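Local coordinates for protein transcriptional regulator, TetR family (Agrobacterium tumefaciens, PDB 3C2B) that probably binds cis-regulatory DNA through a helix-turn-helix motif and acts as a transcription factor of the TetR family, at residues Ala80-Leu93 and Arg142-Leu156. Sequence-based numbering, arbitrary orientation.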
# COMPACT_ATOMS: atom_id res chain seq x y z
N ALA A 80 -26.15 -2.91 3.77
CA ALA A 80 -26.07 -3.48 5.12
C ALA A 80 -27.37 -3.23 5.87
O ALA A 80 -27.84 -2.09 5.96
CB ALA A 80 -24.89 -2.89 5.87
N GLY A 81 -27.95 -4.31 6.40
CA GLY A 81 -29.25 -4.25 7.07
C GLY A 81 -29.20 -3.39 8.31
O GLY A 81 -28.19 -3.38 9.02
N ASP A 82 -30.28 -2.66 8.57
CA ASP A 82 -30.37 -1.76 9.72
C ASP A 82 -29.77 -2.39 10.98
O ASP A 82 -28.93 -1.77 11.64
CB ASP A 82 -31.83 -1.33 9.95
CG ASP A 82 -31.95 0.09 10.53
OD1 ASP A 82 -32.15 1.04 9.73
OD2 ASP A 82 -31.86 0.23 11.77
N ARG A 83 -30.17 -3.62 11.29
CA ARG A 83 -29.70 -4.27 12.52
C ARG A 83 -29.25 -5.73 12.37
O ARG A 83 -29.74 -6.46 11.50
CB ARG A 83 -30.73 -4.11 13.63
CG ARG A 83 -30.77 -2.70 14.21
CD ARG A 83 -31.39 -2.66 15.60
NE ARG A 83 -30.79 -3.68 16.46
CZ ARG A 83 -30.67 -3.61 17.78
NH1 ARG A 83 -30.11 -4.61 18.44
NH2 ARG A 83 -31.09 -2.53 18.45
N VAL A 84 -28.30 -6.14 13.21
CA VAL A 84 -27.68 -7.47 13.11
C VAL A 84 -27.50 -8.11 14.47
O VAL A 84 -27.45 -7.42 15.48
CB VAL A 84 -26.27 -7.42 12.40
CG1 VAL A 84 -26.40 -7.17 10.90
CG2 VAL A 84 -25.40 -6.38 13.04
N SER A 85 -27.39 -9.43 14.49
CA SER A 85 -26.94 -10.17 15.67
C SER A 85 -25.42 -10.14 15.67
O SER A 85 -24.81 -9.81 14.64
CB SER A 85 -27.39 -11.62 15.59
OG SER A 85 -26.86 -12.23 14.41
N ALA A 86 -24.82 -10.52 16.79
CA ALA A 86 -23.38 -10.57 16.91
C ALA A 86 -22.72 -11.57 15.94
O ALA A 86 -21.75 -11.21 15.27
CB ALA A 86 -22.94 -10.80 18.37
N PRO A 87 -23.24 -12.82 15.84
CA PRO A 87 -22.72 -13.77 14.81
C PRO A 87 -22.85 -13.25 13.37
O PRO A 87 -21.95 -13.46 12.57
CB PRO A 87 -23.62 -15.01 14.96
CG PRO A 87 -24.34 -14.85 16.26
CD PRO A 87 -24.32 -13.42 16.66
N GLN A 88 -24.00 -12.65 13.02
CA GLN A 88 -24.18 -12.02 11.72
C GLN A 88 -23.13 -10.92 11.50
O GLN A 88 -22.59 -10.79 10.40
CB GLN A 88 -25.52 -11.33 11.64
CG GLN A 88 -26.60 -12.00 10.92
CD GLN A 88 -27.89 -11.21 11.11
OE1 GLN A 88 -28.45 -11.19 12.20
NE2 GLN A 88 -28.32 -10.49 10.07
N LEU A 89 -22.91 -10.10 12.52
CA LEU A 89 -21.93 -9.03 12.42
C LEU A 89 -20.55 -9.61 12.13
O LEU A 89 -19.88 -9.18 11.19
CB LEU A 89 -21.88 -8.23 13.71
CG LEU A 89 -21.41 -6.76 13.71
CD1 LEU A 89 -20.49 -6.44 14.91
CD2 LEU A 89 -20.85 -6.25 12.40
N ALA A 90 -20.14 -10.60 12.93
CA ALA A 90 -18.82 -11.21 12.82
C ALA A 90 -18.65 -11.82 11.42
O ALA A 90 -17.64 -11.60 10.76
CB ALA A 90 -18.61 -12.28 13.92
N ASP A 91 -19.67 -12.56 11.00
CA ASP A 91 -19.69 -13.20 9.69
C ASP A 91 -19.58 -12.21 8.57
O ASP A 91 -18.79 -12.43 7.68
CB ASP A 91 -20.96 -14.09 9.49
CG ASP A 91 -20.92 -15.37 10.31
OD1 ASP A 91 -19.90 -15.64 10.99
OD2 ASP A 91 -21.92 -16.12 10.29
N HIS A 92 -20.42 -11.16 8.59
CA HIS A 92 -20.38 -10.09 7.58
C HIS A 92 -19.01 -9.41 7.50
O HIS A 92 -18.53 -9.04 6.42
CB HIS A 92 -21.42 -9.02 7.89
CG HIS A 92 -22.82 -9.42 7.54
ND1 HIS A 92 -23.14 -10.06 6.37
CD2 HIS A 92 -24.00 -9.19 8.17
CE1 HIS A 92 -24.45 -10.24 6.30
NE2 HIS A 92 -25.00 -9.71 7.38
N LEU A 93 -18.40 -9.21 8.65
CA LEU A 93 -17.09 -8.55 8.67
C LEU A 93 -16.02 -9.45 8.09
O LEU A 93 -15.15 -8.96 7.40
CB LEU A 93 -16.71 -8.10 10.05
CG LEU A 93 -17.50 -6.93 10.65
CD1 LEU A 93 -17.14 -6.82 12.13
CD2 LEU A 93 -17.25 -5.58 9.92
N ARG A 142 -19.93 -0.25 1.75
CA ARG A 142 -20.16 -1.55 2.38
C ARG A 142 -19.64 -1.52 3.83
O ARG A 142 -20.39 -1.74 4.77
CB ARG A 142 -19.46 -2.65 1.60
CG ARG A 142 -20.10 -4.02 1.65
CD ARG A 142 -20.16 -4.56 3.06
NE ARG A 142 -21.53 -4.96 3.42
CZ ARG A 142 -21.99 -6.21 3.44
NH1 ARG A 142 -23.24 -6.46 3.79
NH2 ARG A 142 -21.20 -7.21 3.08
N ALA A 143 -18.37 -1.17 4.00
CA ALA A 143 -17.69 -1.24 5.26
C ALA A 143 -18.32 -0.33 6.30
O ALA A 143 -18.56 -0.77 7.43
CB ALA A 143 -16.20 -0.94 5.07
N ARG A 144 -18.64 0.91 5.91
CA ARG A 144 -19.27 1.89 6.80
C ARG A 144 -20.66 1.44 7.19
O ARG A 144 -21.06 1.61 8.34
CB ARG A 144 -19.38 3.27 6.15
CG ARG A 144 -18.09 3.88 5.67
CD ARG A 144 -18.38 5.32 5.22
NE ARG A 144 -17.88 5.59 3.88
CZ ARG A 144 -16.63 5.98 3.58
NH1 ARG A 144 -15.70 6.16 4.52
NH2 ARG A 144 -16.32 6.18 2.31
N GLY A 145 -21.40 0.92 6.21
CA GLY A 145 -22.74 0.34 6.44
C GLY A 145 -22.71 -0.75 7.51
O GLY A 145 -23.49 -0.73 8.45
N LEU A 146 -21.78 -1.67 7.37
CA LEU A 146 -21.51 -2.72 8.35
C LEU A 146 -21.10 -2.22 9.74
O LEU A 146 -21.59 -2.69 10.76
CB LEU A 146 -20.39 -3.57 7.79
CG LEU A 146 -20.52 -5.07 7.79
CD1 LEU A 146 -21.95 -5.50 7.52
CD2 LEU A 146 -19.54 -5.65 6.74
N ILE A 147 -20.19 -1.25 9.78
CA ILE A 147 -19.68 -0.69 10.99
C ILE A 147 -20.80 0.08 11.69
O ILE A 147 -20.95 0.01 12.92
CB ILE A 147 -18.43 0.18 10.70
CG1 ILE A 147 -17.27 -0.72 10.20
CG2 ILE A 147 -17.97 0.95 11.93
CD1 ILE A 147 -15.93 0.06 9.96
N GLU A 148 -21.59 0.82 10.93
CA GLU A 148 -22.78 1.49 11.47
C GLU A 148 -23.81 0.49 12.03
O GLU A 148 -24.28 0.66 13.15
CB GLU A 148 -23.38 2.41 10.39
CG GLU A 148 -24.51 3.31 10.84
CD GLU A 148 -24.32 3.88 12.22
OE1 GLU A 148 -23.18 4.15 12.64
OE2 GLU A 148 -25.34 4.09 12.89
N ALA A 149 -24.14 -0.55 11.27
CA ALA A 149 -25.01 -1.64 11.77
C ALA A 149 -24.52 -2.27 13.09
O ALA A 149 -25.33 -2.49 13.99
CB ALA A 149 -25.19 -2.71 10.70
N GLY A 150 -23.20 -2.55 13.19
CA GLY A 150 -22.57 -3.00 14.42
C GLY A 150 -22.69 -2.04 15.59
O GLY A 150 -23.03 -2.45 16.72
N ARG A 151 -22.43 -0.76 15.35
CA ARG A 151 -22.65 0.29 16.36
C ARG A 151 -24.13 0.34 16.82
O ARG A 151 -24.41 0.26 18.00
CB ARG A 151 -22.26 1.66 15.81
CG ARG A 151 -22.02 2.74 16.86
CD ARG A 151 -22.11 4.12 16.24
NE ARG A 151 -23.39 4.29 15.55
CZ ARG A 151 -24.56 4.49 16.17
NH1 ARG A 151 -24.63 4.58 17.50
NH2 ARG A 151 -25.66 4.59 15.46
N ARG A 152 -25.06 0.48 15.87
CA ARG A 152 -26.50 0.56 16.19
C ARG A 152 -26.96 -0.58 17.09
O ARG A 152 -27.86 -0.40 17.93
CB ARG A 152 -27.34 0.50 14.93
CG ARG A 152 -27.40 1.77 14.17
CD ARG A 152 -28.61 1.77 13.25
NE ARG A 152 -28.24 2.31 11.95
CZ ARG A 152 -27.83 1.57 10.92
NH1 ARG A 152 -27.75 0.24 11.02
NH2 ARG A 152 -27.50 2.14 9.77
N SER A 153 -26.34 -1.74 16.91
CA SER A 153 -26.82 -2.94 17.53
C SER A 153 -26.16 -3.14 18.86
O SER A 153 -26.39 -4.15 19.51
CB SER A 153 -26.59 -4.14 16.61
OG SER A 153 -27.35 -4.00 15.42
N GLY A 154 -25.36 -2.16 19.28
CA GLY A 154 -24.69 -2.18 20.56
C GLY A 154 -23.42 -3.01 20.60
O GLY A 154 -22.87 -3.25 21.70
N TYR A 155 -22.95 -3.46 19.43
CA TYR A 155 -21.78 -4.38 19.39
C TYR A 155 -20.41 -3.71 19.19
O TYR A 155 -19.39 -4.31 19.48
CB TYR A 155 -21.97 -5.48 18.34
CG TYR A 155 -23.19 -6.35 18.55
CD1 TYR A 155 -23.37 -7.08 19.75
CD2 TYR A 155 -24.16 -6.46 17.54
CE1 TYR A 155 -24.50 -7.87 19.93
CE2 TYR A 155 -25.27 -7.26 17.72
CZ TYR A 155 -25.45 -7.96 18.91
OH TYR A 155 -26.57 -8.74 19.04
N LEU A 156 -20.40 -2.48 18.69
CA LEU A 156 -19.17 -1.71 18.42
C LEU A 156 -19.22 -0.35 19.08
O LEU A 156 -20.25 0.33 19.05
CB LEU A 156 -18.96 -1.49 16.92
CG LEU A 156 -18.84 -2.71 16.03
CD1 LEU A 156 -18.67 -2.21 14.61
CD2 LEU A 156 -17.63 -3.54 16.50
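Near-antiparallel helix packing, extended by the loop that leads into the first helix, joins the start of helix 86-104 to the end of helix 137-152 at the extremity of the C-terminal domain; Leu-89, His-92 and Leu-93 meet Leu-146, Gly-150 and Tyr-155. The axes of segments 86-93 and 142-152 approach to 10.5 Å, with 161° between their N-to-C directions. Leu-89 lays CG and both methyls against the bare Gly-150 backbone, CD1 also reaching Tyr-155 CB. A turn earlier in its helix, Leu-146 splits its two methyls between His-92 and Leu-93: CD1 lies 3.6 Å from His-92 CB, while CD2 meets Leu-93 CD2. Residues 80-85 run in the same direction as helix 137-152 before helix 86-104 turns back; Ala-80 CB sits 3.5 Å from Gly-145 C, and Gly-81 O touches Ala-149 CB.

A single serine ties loop to helix end. With OG turned beside its own backbone N (chi1 -64°), Ser-153 receives Val-84 N at 3.2 Å in a nearly straight bond and donates to Ala-149 O, so its buried hydroxyl is gripped twice. Tyr-155 is sandwiched: Ala-86 CB makes a CH-pi contact 3.9 Å from the ring centroid, Ser-153 O covers the opposite face, and Val-84 O meets the ring edge. Its OH bonds to Glu-213 of helix 208-214, whose carboxylate also takes Ala-86 N, while Lys-209 adds a cation-pi contact. The Asp-82 carboxylate stacks over one face of the Arg-152 guanidinium, with the planes 24° apart; the opposite charges lie near each other but beyond salt-bridge distance.

Two terminal signals frame the junction: a Ser-85/Gln-88 capping box begins one helix and a Schellman motif at Gly-154 ends the other, within the all-helical C-terminal domain of a TetR-family regulator.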